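Local coordinates for protein putative ring-cleaving dioxygenase mhqO (Bacillus subtilis subsp. subtilis, PDB 3OAJ) that is a putative iron-dependent extradiol dioxygenase that may cleave the rings of aromatic compounds and so contribute to their degradation, at residues V39-L49 with I300-E308. Residues are numbered along the deposited sequence; the frame is centred on the assembly and turned at random. Where two conformers were deposited one is given.
Sequences VNFDDPGTYHL and IEQGLLPFE
The phenol hydroxyl of Tyr47 donates a hydrogen bond to the backbone carbonyl oxygen of Leu305, OH to O 2.7 Å, the one hydrogen bond between residues 39-49 and 300-308. Leu305 O lies at the edge of the phenol ring, in its plane, whereas the hydroxyl stands 37° out of the carbonyl's own plane. Both faces of the same ring are covered. Leu304 CD2 sits over the centre of one face, 4.0 Å from the ring centroid, as a CH-pi contact. Phe307 meets the opposite face edge-on in a T-shaped pair, the planes at 87°. Its CE2 comes within 3.4 Å of Tyr47 CZ, near the rim. With chi1 at 75°, Phe307 CG sits in the cleft between its own N and C, and CZ continues past Tyr47 to touch Leu49 CD2 at 3.7 Å. The other Leu304 methyl, CD1, reaches Val39 CG1 at 4.1 Å. Ile300 CG2 packs on that same valine methyl and lies 3.5 Å from Pro44 O, within the type I turn from Asp43 to Thr46. The C-terminal tail, leaving helix 297-303, thus lies along the hairpin that joins edge strand 33-39 to strand 47-52 in the first VOC module. Helix 19-29 touches Leu49 and Phe307 through Thr23, Leu34 of strand 33-39 meets both, and Pro66 of strand 61-66 packs on Tyr47.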
loop_
_atom_site.group_PDB
_atom_site.type_symbol
_atom_site.label_atom_id
_atom_site.label_comp_id
_atom_site.label_asym_id
_atom_site.label_seq_id
_atom_site.Cartn_x
_atom_site.Cartn_y
_atom_site.Cartn_z
ATOM N N VAL A 39 9.888 -7.442 11.456
ATOM C CA VAL A 39 11.124 -6.913 10.899
ATOM C C VAL A 39 11.206 -7.236 9.407
ATOM O O VAL A 39 10.493 -8.115 8.916
ATOM C CB VAL A 39 12.377 -7.448 11.646
ATOM C CG1 VAL A 39 12.382 -6.993 13.108
ATOM C CG2 VAL A 39 12.484 -8.972 11.554
ATOM N N ASN A 40 12.072 -6.516 8.696
ATOM C CA ASN A 40 12.351 -6.811 7.294
ATOM C C ASN A 40 13.009 -8.184 7.190
ATOM O O ASN A 40 13.987 -8.465 7.882
ATOM C CB ASN A 40 13.275 -5.728 6.716
ATOM C CG ASN A 40 13.465 -5.841 5.205
ATOM O OD1 ASN A 40 13.222 -6.891 4.602
ATOM N ND2 ASN A 40 13.904 -4.748 4.588
ATOM N N PHE A 41 12.461 -9.040 6.333
ATOM C CA PHE A 41 13.040 -10.360 6.110
ATOM C C PHE A 41 14.499 -10.299 5.697
ATOM O O PHE A 41 15.285 -11.154 6.096
ATOM C CB PHE A 41 12.256 -11.121 5.048
ATOM C CG PHE A 41 11.186 -11.986 5.608
ATOM C CD1 PHE A 41 9.924 -11.469 5.866
ATOM C CD2 PHE A 41 11.441 -13.322 5.894
ATOM C CE1 PHE A 41 8.922 -12.273 6.385
ATOM C CE2 PHE A 41 10.447 -14.132 6.419
ATOM C CZ PHE A 41 9.183 -13.604 6.672
ATOM N N ASP A 42 14.840 -9.294 4.892
ATOM C CA ASP A 42 16.207 -9.095 4.400
ATOM C C ASP A 42 17.119 -8.444 5.437
ATOM O O ASP A 42 18.288 -8.819 5.567
ATOM C CB ASP A 42 16.199 -8.256 3.117
ATOM C CG ASP A 42 15.498 -8.955 1.964
ATOM O OD1 ASP A 42 15.015 -8.246 1.054
ATOM O OD2 ASP A 42 15.428 -10.207 1.964
ATOM N N ASP A 43 16.584 -7.459 6.160
ATOM C CA ASP A 43 17.334 -6.761 7.198
ATOM C C ASP A 43 16.594 -6.820 8.535
ATOM O O ASP A 43 15.707 -6.003 8.797
ATOM C CB ASP A 43 17.628 -5.311 6.790
ATOM C CG ASP A 43 18.463 -4.563 7.823
ATOM O OD1 ASP A 43 18.424 -3.316 7.822
ATOM O OD2 ASP A 43 19.154 -5.213 8.641
ATOM N N PRO A 44 16.963 -7.794 9.385
ATOM C CA PRO A 44 16.378 -8.055 10.709
ATOM C C PRO A 44 16.463 -6.891 11.698
ATOM O O PRO A 44 15.746 -6.889 12.697
ATOM C CB PRO A 44 17.218 -9.226 11.233
ATOM C CG PRO A 44 17.758 -9.876 10.020
ATOM C CD PRO A 44 17.990 -8.793 9.033
ATOM N N GLY A 45 17.338 -5.924 11.433
ATOM C CA GLY A 45 17.498 -4.758 12.306
ATOM C C GLY A 45 16.632 -3.575 11.914
ATOM O O GLY A 45 16.819 -2.462 12.410
ATOM N N THR A 46 15.679 -3.813 11.019
ATOM C CA THR A 46 14.791 -2.767 10.544
ATOM C C THR A 46 13.366 -3.268 10.689
ATOM O O THR A 46 13.073 -4.406 10.325
ATOM C CB THR A 46 15.061 -2.428 9.056
ATOM O OG1 THR A 46 16.396 -1.925 8.914
ATOM C CG2 THR A 46 14.069 -1.373 8.534
ATOM N N TYR A 47 12.491 -2.413 11.209
ATOM C CA TYR A 47 11.071 -2.722 11.319
ATOM C C TYR A 47 10.444 -2.943 9.956
ATOM O O TYR A 47 10.841 -2.342 8.964
ATOM C CB TYR A 47 10.307 -1.554 11.930
ATOM C CG TYR A 47 10.347 -1.425 13.434
ATOM C CD1 TYR A 47 9.761 -2.389 14.259
ATOM C CD2 TYR A 47 10.909 -0.295 14.030
ATOM C CE1 TYR A 47 9.768 -2.241 15.650
ATOM C CE2 TYR A 47 10.928 -0.139 15.411
ATOM C CZ TYR A 47 10.345 -1.107 16.214
ATOM O OH TYR A 47 10.358 -0.967 17.582
ATOM N N HIS A 48 9.414 -3.771 9.952
ATOM C CA HIS A 48 8.447 -3.776 8.885
ATOM C C HIS A 48 7.104 -3.642 9.571
ATOM O O HIS A 48 6.708 -4.541 10.309
ATOM C CB HIS A 48 8.510 -5.081 8.085
ATOM C CG HIS A 48 7.741 -5.039 6.798
ATOM N ND1 HIS A 48 7.556 -6.151 6.002
ATOM C CD2 HIS A 48 7.080 -4.025 6.186
ATOM C CE1 HIS A 48 6.845 -5.811 4.938
ATOM N NE2 HIS A 48 6.548 -4.529 5.023
ATOM N N LEU A 49 6.424 -2.517 9.328
ATOM C CA LEU A 49 5.136 -2.220 9.962
ATOM C C LEU A 49 4.026 -2.332 8.930
ATOM O O LEU A 49 4.153 -1.841 7.807
ATOM C CB LEU A 49 5.128 -0.806 10.560
ATOM C CG LEU A 49 6.262 -0.457 11.530
ATOM C CD1 LEU A 49 6.027 0.964 12.045
ATOM C CD2 LEU A 49 6.341 -1.461 12.683
ATOM N N ILE A 300 18.115 -8.366 18.052
ATOM C CA ILE A 300 17.141 -7.673 17.224
ATOM C C ILE A 300 16.418 -6.567 17.987
ATOM O O ILE A 300 16.388 -5.413 17.538
ATOM C CB ILE A 300 16.153 -8.678 16.601
ATOM C CG1 ILE A 300 16.899 -9.563 15.598
ATOM C CG2 ILE A 300 14.981 -7.959 15.936
ATOM C CD1 ILE A 300 16.263 -10.905 15.376
ATOM N N GLU A 301 15.849 -6.913 19.138
ATOM C CA GLU A 301 15.150 -5.935 19.962
ATOM C C GLU A 301 16.078 -4.812 20.463
ATOM O O GLU A 301 15.687 -3.641 20.440
ATOM C CB GLU A 301 14.404 -6.613 21.114
ATOM C CG GLU A 301 13.118 -7.330 20.705
ATOM C CD GLU A 301 12.517 -8.191 21.816
ATOM O OE1 GLU A 301 13.194 -8.443 22.840
ATOM O OE2 GLU A 301 11.361 -8.632 21.666
ATOM N N GLN A 302 17.307 -5.150 20.866
ATOM C CA GLN A 302 18.281 -4.154 21.339
ATOM C C GLN A 302 18.514 -3.042 20.320
ATOM O O GLN A 302 18.861 -1.918 20.673
ATOM C CB GLN A 302 19.621 -4.818 21.674
ATOM C CG GLN A 302 19.662 -5.512 23.026
ATOM C CD GLN A 302 21.025 -6.099 23.332
ATOM O OE1 GLN A 302 21.916 -6.102 22.484
ATOM N NE2 GLN A 302 21.193 -6.605 24.549
ATOM N N GLY A 303 18.328 -3.370 19.048
ATOM C CA GLY A 303 18.593 -2.434 17.969
ATOM C C GLY A 303 17.400 -1.634 17.475
ATOM O O GLY A 303 17.585 -0.665 16.744
ATOM N N LEU A 304 16.184 -2.031 17.851
ATOM C CA LEU A 304 14.980 -1.372 17.315
ATOM C C LEU A 304 14.568 -0.177 18.165
ATOM O O LEU A 304 14.631 -0.227 19.395
ATOM C CB LEU A 304 13.809 -2.361 17.165
ATOM C CG LEU A 304 13.939 -3.476 16.119
ATOM C CD1 LEU A 304 12.827 -4.490 16.308
ATOM C CD2 LEU A 304 13.922 -2.936 14.701
ATOM N N LEU A 305 14.153 0.899 17.502
ATOM C CA LEU A 305 13.723 2.111 18.206
ATOM C C LEU A 305 12.360 1.887 18.843
ATOM O O LEU A 305 11.464 1.376 18.196
ATOM C CB LEU A 305 13.645 3.304 17.237
ATOM C CG LEU A 305 14.969 3.897 16.744
ATOM C CD1 LEU A 305 14.740 4.853 15.583
ATOM C CD2 LEU A 305 15.730 4.602 17.880
ATOM N N PRO A 306 12.190 2.279 20.118
ATOM C CA PRO A 306 10.869 2.126 20.695
ATOM C C PRO A 306 9.886 3.123 20.086
ATOM O O PRO A 306 10.268 4.232 19.675
ATOM C CB PRO A 306 11.100 2.421 22.184
ATOM C CG PRO A 306 12.273 3.329 22.197
ATOM C CD PRO A 306 13.152 2.842 21.084
ATOM N N PHE A 307 8.624 2.726 20.031
ATOM C CA PHE A 307 7.567 3.608 19.577
ATOM C C PHE A 307 6.241 3.096 20.108
ATOM O O PHE A 307 6.122 1.925 20.467
ATOM C CB PHE A 307 7.557 3.746 18.031
ATOM C CG PHE A 307 7.008 2.544 17.306
ATOM C CD1 PHE A 307 5.671 2.498 16.935
ATOM C CD2 PHE A 307 7.833 1.473 16.975
ATOM C CE1 PHE A 307 5.152 1.391 16.260
ATOM C CE2 PHE A 307 7.321 0.365 16.303
ATOM C CZ PHE A 307 5.983 0.318 15.961
ATOM N N GLU A 308 5.250 3.976 20.180
ATOM C CA GLU A 308 3.926 3.553 20.605
ATOM C C GLU A 308 2.832 4.061 19.683
ATOM O O GLU A 308 2.935 5.150 19.105
ATOM C CB GLU A 308 3.660 3.905 22.079
ATOM C CG GLU A 308 3.283 5.354 22.368
ATOM C CD GLU A 308 2.722 5.560 23.780
ATOM O OE1 GLU A 308 2.267 6.684 24.082
ATOM O OE2 GLU A 308 2.725 4.601 24.585
#